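Local coordinates for oxysterol-binding protein homolog 1 (Saccharomyces cerevisiae, PDB 5H28) that transfers sterols and other lipids between membranes by a non-vesicular route, its ankyrin repeats targeting it to the nucleus-vacuole junction through NVJ1, at residues Y143-A148 with R171-L176; A148-R152 with D182-G186; S1-K6 with N36-V40. All coordinates share one frame; numbering follows the deposited sequence.

Contact 1. Residues Y143-A148 with R171-L176; sequences YVAETA and RNAELL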
loop_
_atom_site.group_PDB
_atom_site.type_symbol
_atom_site.label_atom_id
_atom_site.label_comp_id
_atom_site.label_asym_id
_atom_site.label_seq_id
_atom_site.Cartn_x
_atom_site.Cartn_y
_atom_site.Cartn_z
ATOM N N TYR A 143 11.808 0.342 -3.323
ATOM C CA TYR A 143 10.649 1.010 -2.743
ATOM C C TYR A 143 10.610 0.820 -1.228
ATOM O O TYR A 143 10.289 1.748 -0.486
ATOM C CB TYR A 143 9.348 0.470 -3.346
ATOM C CG TYR A 143 8.120 1.064 -2.699
ATOM C CD1 TYR A 143 7.702 2.358 -3.008
ATOM C CD2 TYR A 143 7.406 0.352 -1.738
ATOM C CE1 TYR A 143 6.605 2.929 -2.373
ATOM C CE2 TYR A 143 6.307 0.913 -1.095
ATOM C CZ TYR A 143 5.913 2.203 -1.419
ATOM O OH TYR A 143 4.832 2.772 -0.787
ATOM N N VAL A 144 10.920 -0.388 -0.771
ATOM C CA VAL A 144 10.919 -0.675 0.657
ATOM C C VAL A 144 11.929 0.212 1.385
ATOM O O VAL A 144 11.622 0.779 2.436
ATOM C CB VAL A 144 11.239 -2.169 0.918
ATOM C CG1 VAL A 144 11.502 -2.406 2.400
ATOM C CG2 VAL A 144 10.069 -3.028 0.455
ATOM N N ALA A 145 13.125 0.342 0.820
ATOM C CA ALA A 145 14.154 1.168 1.440
ATOM C C ALA A 145 13.750 2.639 1.448
ATOM O O ALA A 145 13.924 3.332 2.452
ATOM C CB ALA A 145 15.487 0.990 0.712
ATOM N N GLU A 146 13.203 3.119 0.339
ATOM C CA GLU A 146 12.795 4.519 0.268
ATOM C C GLU A 146 11.627 4.822 1.201
ATOM O O GLU A 146 11.549 5.908 1.771
ATOM C CB GLU A 146 12.451 4.903 -1.172
ATOM C CG GLU A 146 13.675 4.933 -2.078
ATOM C CD GLU A 146 13.357 5.354 -3.497
ATOM O OE1 GLU A 146 14.308 5.547 -4.284
ATOM O OE2 GLU A 146 12.160 5.489 -3.830
ATOM N N THR A 147 10.728 3.858 1.369
ATOM C CA THR A 147 9.582 4.044 2.251
ATOM C C THR A 147 10.017 4.021 3.718
ATOM O O THR A 147 9.446 4.723 4.553
ATOM C CB THR A 147 8.512 2.970 1.970
ATOM O OG1 THR A 147 7.944 3.217 0.677
ATOM C CG2 THR A 147 7.403 3.007 3.016
ATOM N N ALA A 148 11.033 3.223 4.035
ATOM C CA ALA A 148 11.533 3.180 5.403
ATOM C C ALA A 148 12.073 4.576 5.712
ATOM O O ALA A 148 11.882 5.107 6.809
ATOM C CB ALA A 148 12.639 2.141 5.531
ATOM N N ARG A 171 -0.353 -0.355 -0.082
ATOM C CA ARG A 171 0.912 -1.032 -0.336
ATOM C C ARG A 171 1.810 -1.060 0.899
ATOM O O ARG A 171 2.501 -2.044 1.150
ATOM C CB ARG A 171 1.654 -0.351 -1.485
ATOM C CG ARG A 171 2.847 -1.140 -1.995
ATOM C CD ARG A 171 3.623 -0.358 -3.033
ATOM N NE ARG A 171 4.663 -1.172 -3.650
ATOM C CZ ARG A 171 5.541 -0.717 -4.535
ATOM N NH1 ARG A 171 5.509 0.555 -4.908
ATOM N NH2 ARG A 171 6.448 -1.536 -5.047
ATOM N N ASN A 172 1.803 0.019 1.672
ATOM C CA ASN A 172 2.642 0.063 2.859
ATOM C C ASN A 172 2.147 -0.832 3.983
ATOM O O ASN A 172 2.901 -1.158 4.895
ATOM C CB ASN A 172 2.789 1.502 3.348
ATOM C CG ASN A 172 3.628 2.341 2.411
ATOM O OD1 ASN A 172 4.349 1.807 1.562
ATOM N ND2 ASN A 172 3.552 3.656 2.562
ATOM N N ALA A 173 0.885 -1.242 3.912
ATOM C CA ALA A 173 0.332 -2.117 4.937
ATOM C C ALA A 173 1.169 -3.392 5.042
ATOM O O ALA A 173 1.289 -3.976 6.119
ATOM C CB ALA A 173 -1.109 -2.461 4.602
ATOM N N GLU A 174 1.754 -3.817 3.923
ATOM C CA GLU A 174 2.578 -5.023 3.897
ATOM C C GLU A 174 4.068 -4.773 3.677
ATOM O O GLU A 174 4.892 -5.633 3.991
ATOM C CB GLU A 174 2.077 -5.987 2.816
ATOM C CG GLU A 174 1.296 -7.183 3.345
ATOM C CD GLU A 174 0.024 -6.788 4.068
ATOM O OE1 GLU A 174 -0.858 -6.174 3.430
ATOM O OE2 GLU A 174 -0.093 -7.092 5.274
ATOM N N LEU A 175 4.427 -3.608 3.142
ATOM C CA LEU A 175 5.837 -3.321 2.884
ATOM C C LEU A 175 6.534 -2.459 3.929
ATOM O O LEU A 175 7.744 -2.242 3.854
ATOM C CB LEU A 175 6.005 -2.703 1.495
ATOM C CG LEU A 175 5.660 -3.669 0.356
ATOM C CD1 LEU A 175 6.008 -3.028 -0.973
ATOM C CD2 LEU A 175 6.424 -4.978 0.530
ATOM N N LEU A 176 5.768 -1.957 4.889
ATOM C CA LEU A 176 6.325 -1.161 5.976
ATOM C C LEU A 176 5.756 -1.727 7.269
ATOM O O LEU A 176 4.569 -1.581 7.551
ATOM C CB LEU A 176 5.942 0.318 5.850
ATOM C CG LEU A 176 6.400 1.182 7.036
ATOM C CD1 LEU A 176 7.924 1.163 7.133
ATOM C CD2 LEU A 176 5.903 2.607 6.865
HETATM O O HOH W 1 5.527 5.187 0.999
HETATM O O HOH W 2 9.491 -0.019 4.173
#
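In this ankyrin domain the long helix 130-156 is met by the short helix 172-175, and Y143 of the first lies between R171 and T147, facing N172 of the second. The guanidinium of R171 lies flat on one face of the Y143 ring, planes 8° apart, with R171 CZ 3.7 Å from the ring centroid: a stacked cation-pi pair. R171 gets there on a fully extended chain that runs antiparallel to the tyrosine side chain, and its NE makes a salt bridge with D113, which probably fixes the rotation of the group. On the opposite ring face T147 OG1 sits toward the rim. CG of Y143 is anti to the backbone N (chi1 176°), which sends the ring across to N172, where Y143 OH donates to N172 OD1 at 2.6 Å, 28° off the carbonyl plane. Water 1 gives a proton to Y143 OH and takes one from N172 ND2, 2.9 Å away; that same ND2 also bonds I166 O at the end of helix 160-167. The short helix 172-175 folds back against helix 130-156 after helix 160-167, within the helical stack of the ankyrin domain. A leucine in place of Y143 would probably leave the R171 guanidinium without its aromatic face and N172 OD1 without its hydroxyl donor. Beyond the ring, L175 CD1 approaches Y143 CD2 obliquely at 3.7 Å, while its other methyl, CD2, meets V144 CG2 at 4.1 Å. Water 2 donates to both V144 O and L175 O, bridging the two backbones. Farther along the helix, T147 CG2 rests 3.6 Å from N172 OD1 and also touches L176 CD2.

Contact 2. Residues A148-R152 with D182-G186; sequences AQEFR and DPETG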
loop_
_atom_site.group_PDB
_atom_site.type_symbol
_atom_site.label_atom_id
_atom_site.label_comp_id
_atom_site.label_asym_id
_atom_site.label_seq_id
_atom_site.Cartn_x
_atom_site.Cartn_y
_atom_site.Cartn_z
ATOM N N ALA A 148 11.033 3.223 4.035
ATOM C CA ALA A 148 11.533 3.180 5.403
ATOM C C ALA A 148 12.073 4.576 5.712
ATOM O O ALA A 148 11.882 5.107 6.809
ATOM C CB ALA A 148 12.639 2.141 5.531
ATOM N N GLN A 149 12.753 5.158 4.730
ATOM C CA GLN A 149 13.301 6.495 4.867
ATOM C C GLN A 149 12.158 7.497 5.022
ATOM O O GLN A 149 12.205 8.366 5.891
ATOM C CB GLN A 149 14.139 6.846 3.634
ATOM C CG GLN A 149 14.614 8.289 3.592
ATOM C CD GLN A 149 16.117 8.398 3.448
ATOM O OE1 GLN A 149 16.685 8.009 2.428
ATOM N NE2 GLN A 149 16.772 8.925 4.476
ATOM N N GLU A 150 11.128 7.365 4.190
ATOM C CA GLU A 150 9.988 8.278 4.257
ATOM C C GLU A 150 9.354 8.247 5.645
ATOM O O GLU A 150 9.005 9.287 6.208
ATOM C CB GLU A 150 8.934 7.910 3.209
ATOM C CG GLU A 150 7.823 8.945 3.109
ATOM C CD GLU A 150 6.799 8.653 2.020
ATOM O OE1 GLU A 150 5.936 9.527 1.776
ATOM O OE2 GLU A 150 6.848 7.564 1.415
ATOM N N PHE A 151 9.208 7.047 6.194
ATOM C CA PHE A 151 8.622 6.885 7.517
ATOM C C PHE A 151 9.500 7.567 8.570
ATOM O O PHE A 151 8.987 8.285 9.437
ATOM C CB PHE A 151 8.444 5.390 7.818
ATOM C CG PHE A 151 7.668 5.099 9.072
ATOM C CD1 PHE A 151 6.412 5.663 9.291
ATOM C CD2 PHE A 151 8.176 4.220 10.023
ATOM C CE1 PHE A 151 5.674 5.352 10.441
ATOM C CE2 PHE A 151 7.447 3.901 11.177
ATOM C CZ PHE A 151 6.196 4.467 11.387
ATOM N N ARG A 152 10.818 7.366 8.485
ATOM C CA ARG A 152 11.747 7.991 9.434
ATOM C C ARG A 152 11.665 9.510 9.356
ATOM O O ARG A 152 11.687 10.195 10.378
ATOM C CB ARG A 152 13.197 7.574 9.157
ATOM C CG ARG A 152 13.522 6.102 9.422
ATOM C CD ARG A 152 15.033 5.891 9.558
ATOM N NE ARG A 152 15.785 6.300 8.369
ATOM C CZ ARG A 152 15.937 5.565 7.269
ATOM N NH1 ARG A 152 16.644 6.036 6.251
ATOM N NH2 ARG A 152 15.390 4.359 7.178
ATOM N N ASP A 182 14.122 -0.957 11.622
ATOM C CA ASP A 182 14.434 -0.107 10.482
ATOM C C ASP A 182 15.710 -0.636 9.825
ATOM O O ASP A 182 16.674 -0.970 10.513
ATOM C CB ASP A 182 14.649 1.329 10.943
ATOM C CG ASP A 182 15.002 2.252 9.802
ATOM O OD1 ASP A 182 14.080 2.751 9.130
ATOM O OD2 ASP A 182 16.206 2.466 9.570
ATOM N N PRO A 183 15.738 -0.701 8.484
ATOM C CA PRO A 183 16.913 -1.200 7.758
ATOM C C PRO A 183 18.202 -0.392 7.889
ATOM O O PRO A 183 19.289 -0.922 7.657
ATOM C CB PRO A 183 16.419 -1.266 6.316
ATOM C CG PRO A 183 15.460 -0.113 6.254
ATOM C CD PRO A 183 14.684 -0.284 7.541
ATOM N N GLU A 184 18.088 0.881 8.251
ATOM C CA GLU A 184 19.260 1.744 8.392
ATOM C C GLU A 184 19.753 1.903 9.827
ATOM O O GLU A 184 20.955 1.851 10.084
ATOM C CB GLU A 184 18.968 3.133 7.813
ATOM C CG GLU A 184 19.019 3.219 6.296
ATOM C CD GLU A 184 20.399 2.919 5.740
ATOM O OE1 GLU A 184 21.386 3.479 6.260
ATOM O OE2 GLU A 184 20.495 2.128 4.778
ATOM N N THR A 185 18.825 2.099 10.758
ATOM C CA THR A 185 19.182 2.284 12.160
ATOM C C THR A 185 19.071 1.000 12.968
ATOM O O THR A 185 19.735 0.842 13.995
ATOM C CB THR A 185 18.268 3.320 12.833
ATOM O OG1 THR A 185 16.942 2.779 12.942
ATOM C CG2 THR A 185 18.221 4.598 12.019
ATOM N N GLY A 186 18.221 0.091 12.506
ATOM C CA GLY A 186 18.020 -1.156 13.217
ATOM C C GLY A 186 17.064 -0.982 14.387
ATOM O O GLY A 186 16.746 -1.942 15.083
HETATM O O HOH W 3 11.497 3.016 9.071
#
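The backbone of 182-186 turns beside helix 130-156, where residues 183-185 take up helix-like backbone angles but do not form a regular helix, and comes nearest the helix where the CA atoms of A148 and D182 lie 6.7 Å apart. R152 carries most of the contact: its chain bends at chi3 (-59°) and brings NH2 to D182 OD1 at 2.8 Å, a salt bridge with an N-H...O angle of 160°. OD1 lies in the guanidinium plane and receives the proton on its syn lone pair, although the two flat groups stand nearly perpendicular, at 84°. The other oxygen, OD2, is held by the turn itself. It accepts from E184 N, which comes from above the carboxylate plane, and from T185 N on its anti lone pair, at 2.9 Å. This is an Asx turn that continues as an Asx motif, leading into the ankyrin repeat predicted to begin at T185; two backbone N-H groups and one arginine therefore fix the carboxylate. E184 CB lies over one face of the R152 guanidinium, toward its rim. Water 3 donates to D182 OD1 at 2.6 Å and to A148 O, while A148 CB packs on P183 CG at 3.7 Å.

Contact 3. Residues S1-K6 with N36-V40; sequences SKPLLK and NVQQV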
loop_
_atom_site.group_PDB
_atom_site.type_symbol
_atom_site.label_atom_id
_atom_site.label_comp_id
_atom_site.label_asym_id
_atom_site.label_seq_id
_atom_site.Cartn_x
_atom_site.Cartn_y
_atom_site.Cartn_z
ATOM N N SER A 1 -25.524 -8.660 -23.110
ATOM C CA SER A 1 -25.024 -7.287 -23.362
ATOM C C SER A 1 -23.591 -7.115 -22.879
ATOM O O SER A 1 -22.820 -6.354 -23.465
ATOM C CB SER A 1 -25.914 -6.252 -22.677
ATOM O OG SER A 1 -25.511 -4.936 -23.019
ATOM N N LYS A 2 -23.234 -7.802 -21.799
ATOM C CA LYS A 2 -21.870 -7.712 -21.287
ATOM C C LYS A 2 -20.915 -8.351 -22.290
ATOM O O LYS A 2 -19.869 -7.785 -22.604
ATOM C CB LYS A 2 -21.729 -8.405 -19.930
ATOM C CG LYS A 2 -20.272 -8.605 -19.524
ATOM C CD LYS A 2 -20.128 -9.288 -18.179
ATOM C CE LYS A 2 -20.392 -8.328 -17.039
ATOM N NZ LYS A 2 -20.041 -8.953 -15.734
ATOM N N PRO A 3 -21.255 -9.549 -22.799
ATOM C CA PRO A 3 -20.377 -10.204 -23.772
ATOM C C PRO A 3 -20.149 -9.302 -24.981
ATOM O O PRO A 3 -19.061 -9.270 -25.552
ATOM C CB PRO A 3 -21.152 -11.468 -24.137
ATOM C CG PRO A 3 -21.867 -11.791 -22.864
ATOM C CD PRO A 3 -22.378 -10.432 -22.437
ATOM N N LEU A 4 -21.185 -8.564 -25.365
ATOM C CA LEU A 4 -21.079 -7.662 -26.502
ATOM C C LEU A 4 -20.109 -6.531 -26.180
ATOM O O LEU A 4 -19.268 -6.174 -27.003
ATOM C CB LEU A 4 -22.455 -7.098 -26.869
ATOM C CG LEU A 4 -22.508 -6.146 -28.069
ATOM C CD1 LEU A 4 -23.891 -6.194 -28.703
ATOM C CD2 LEU A 4 -22.160 -4.732 -27.624
ATOM N N LEU A 5 -20.218 -5.975 -24.979
ATOM C CA LEU A 5 -19.333 -4.887 -24.575
ATOM C C LEU A 5 -17.878 -5.337 -24.485
ATOM O O LEU A 5 -16.969 -4.586 -24.836
ATOM C CB LEU A 5 -19.782 -4.311 -23.229
ATOM C CG LEU A 5 -21.097 -3.530 -23.236
ATOM C CD1 LEU A 5 -21.506 -3.212 -21.811
ATOM C CD2 LEU A 5 -20.939 -2.252 -24.049
ATOM N N LYS A 6 -17.662 -6.562 -24.018
ATOM C CA LYS A 6 -16.316 -7.108 -23.889
ATOM C C LYS A 6 -15.663 -7.297 -25.256
ATOM O O LYS A 6 -14.504 -6.937 -25.453
ATOM C CB LYS A 6 -16.362 -8.446 -23.148
ATOM C CG LYS A 6 -15.015 -9.136 -23.020
ATOM C CD LYS A 6 -15.141 -10.427 -22.225
ATOM C CE LYS A 6 -13.837 -11.200 -22.200
ATOM N NZ LYS A 6 -13.445 -11.677 -23.555
ATOM N N ASN A 36 -23.553 -3.465 -16.755
ATOM C CA ASN A 36 -22.652 -4.140 -17.680
ATOM C C ASN A 36 -21.552 -3.206 -18.151
ATOM O O ASN A 36 -20.391 -3.605 -18.247
ATOM C CB ASN A 36 -23.426 -4.679 -18.882
ATOM C CG ASN A 36 -24.468 -5.700 -18.484
ATOM O OD1 ASN A 36 -24.192 -6.610 -17.702
ATOM N ND2 ASN A 36 -25.671 -5.561 -19.025
ATOM N N VAL A 37 -21.923 -1.966 -18.447
ATOM C CA VAL A 37 -20.959 -0.969 -18.889
ATOM C C VAL A 37 -19.901 -0.778 -17.810
ATOM O O VAL A 37 -18.705 -0.792 -18.091
ATOM C CB VAL A 37 -21.658 0.380 -19.181
ATOM C CG1 VAL A 37 -20.630 1.494 -19.336
ATOM C CG2 VAL A 37 -22.491 0.255 -20.454
ATOM N N GLN A 38 -20.350 -0.612 -16.571
ATOM C CA GLN A 38 -19.442 -0.426 -15.448
ATOM C C GLN A 38 -18.532 -1.632 -15.236
ATOM O O GLN A 38 -17.326 -1.487 -15.065
ATOM C CB GLN A 38 -20.235 -0.170 -14.164
ATOM C CG GLN A 38 -20.909 1.188 -14.096
ATOM C CD GLN A 38 -19.915 2.319 -13.969
ATOM O OE1 GLN A 38 -19.054 2.305 -13.089
ATOM N NE2 GLN A 38 -20.026 3.310 -14.845
ATOM N N GLN A 39 -19.114 -2.825 -15.253
ATOM C CA GLN A 39 -18.341 -4.035 -15.034
ATOM C C GLN A 39 -17.243 -4.260 -16.064
ATOM O O GLN A 39 -16.142 -4.688 -15.714
ATOM C CB GLN A 39 -19.278 -5.239 -14.972
ATOM C CG GLN A 39 -20.128 -5.241 -13.710
ATOM C CD GLN A 39 -21.198 -6.307 -13.716
ATOM O OE1 GLN A 39 -20.917 -7.482 -13.936
ATOM N NE2 GLN A 39 -22.435 -5.903 -13.457
ATOM N N VAL A 40 -17.532 -3.975 -17.329
ATOM C CA VAL A 40 -16.534 -4.157 -18.374
ATOM C C VAL A 40 -15.453 -3.083 -18.286
ATOM O O VAL A 40 -14.275 -3.368 -18.507
ATOM C CB VAL A 40 -17.186 -4.145 -19.773
ATOM C CG1 VAL A 40 -16.115 -4.144 -20.863
ATOM C CG2 VAL A 40 -18.070 -5.376 -19.929
#
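Apolar and van der Waals contacts make up the middle of this meeting between the first turns of helix 2-15 and helix 35-42. With CG anti to the carbonyl carbon (chi1 -70°), L5 sends CD1 across to N36 and V37; it lies 3.6 Å from V37 N and 3.8 Å from N36 CB, so the methyl rests on the backbone of the facing helix as well as on its side chains, V37 CG2 among them. V40 answers from the second helix: its CG2 sits 3.9 Å from L5 CB and equally far from K2 CG, as the lysine chain and the valine slide past each other in opposite directions. V40 CG1 lies over the backbone of the next turn, 4.2 Å from K6 CA. N36 adds van der Waals contact alone across the pair, its OD1 3.8 Å from K2 CB and its ND2 3.7 Å from S1 CB. F29, from the loop before helix 35-42, also touches L5, V37 and V40.

The polar contact between K2 and Q39 lies at the margin. K2 runs straight from CA to CD, then bends at chi3 and brings its ammonium to the amide of Q39; the bond from K2 NZ to Q39 OE1 is modelled at 2.5 Å, shorter than is plausible, so its geometry is doubtful. The two side chains cross at about a right angle, Q39 extended beyond CG. At the start of the second helix, D34 OD1 accepts from V37 N.

The axes of the short helical segments approach to 9.3 Å and cross at -43°, both running in the same general sense. Helix 2-15 thus packs on helix 35-42, which runs into the first predicted ankyrin repeat, an arrangement consistent with an N-terminal helical cap on the repeat stack.

How the contacts relate
Contacts 1 and 2 are neighbours on helix 130-156: they share A148, their centres are 10 Å apart, and L176 CD2 of contact 1 packs against F151 CG of contact 2 at 3.8 Å. Their segments alternate along the chain, so the one long helix receives first the short helix 172-175 and then the turn 182-186 that follows it. Contact 3 closes earlier in the sequence and stands apart, its centre 36 Å from that of contact 1 and 46 Å from that of contact 2, on the other side of the chain's centre from contact 2. The three thus sample the N-terminal end and the middle helix of an elongated ankyrin domain.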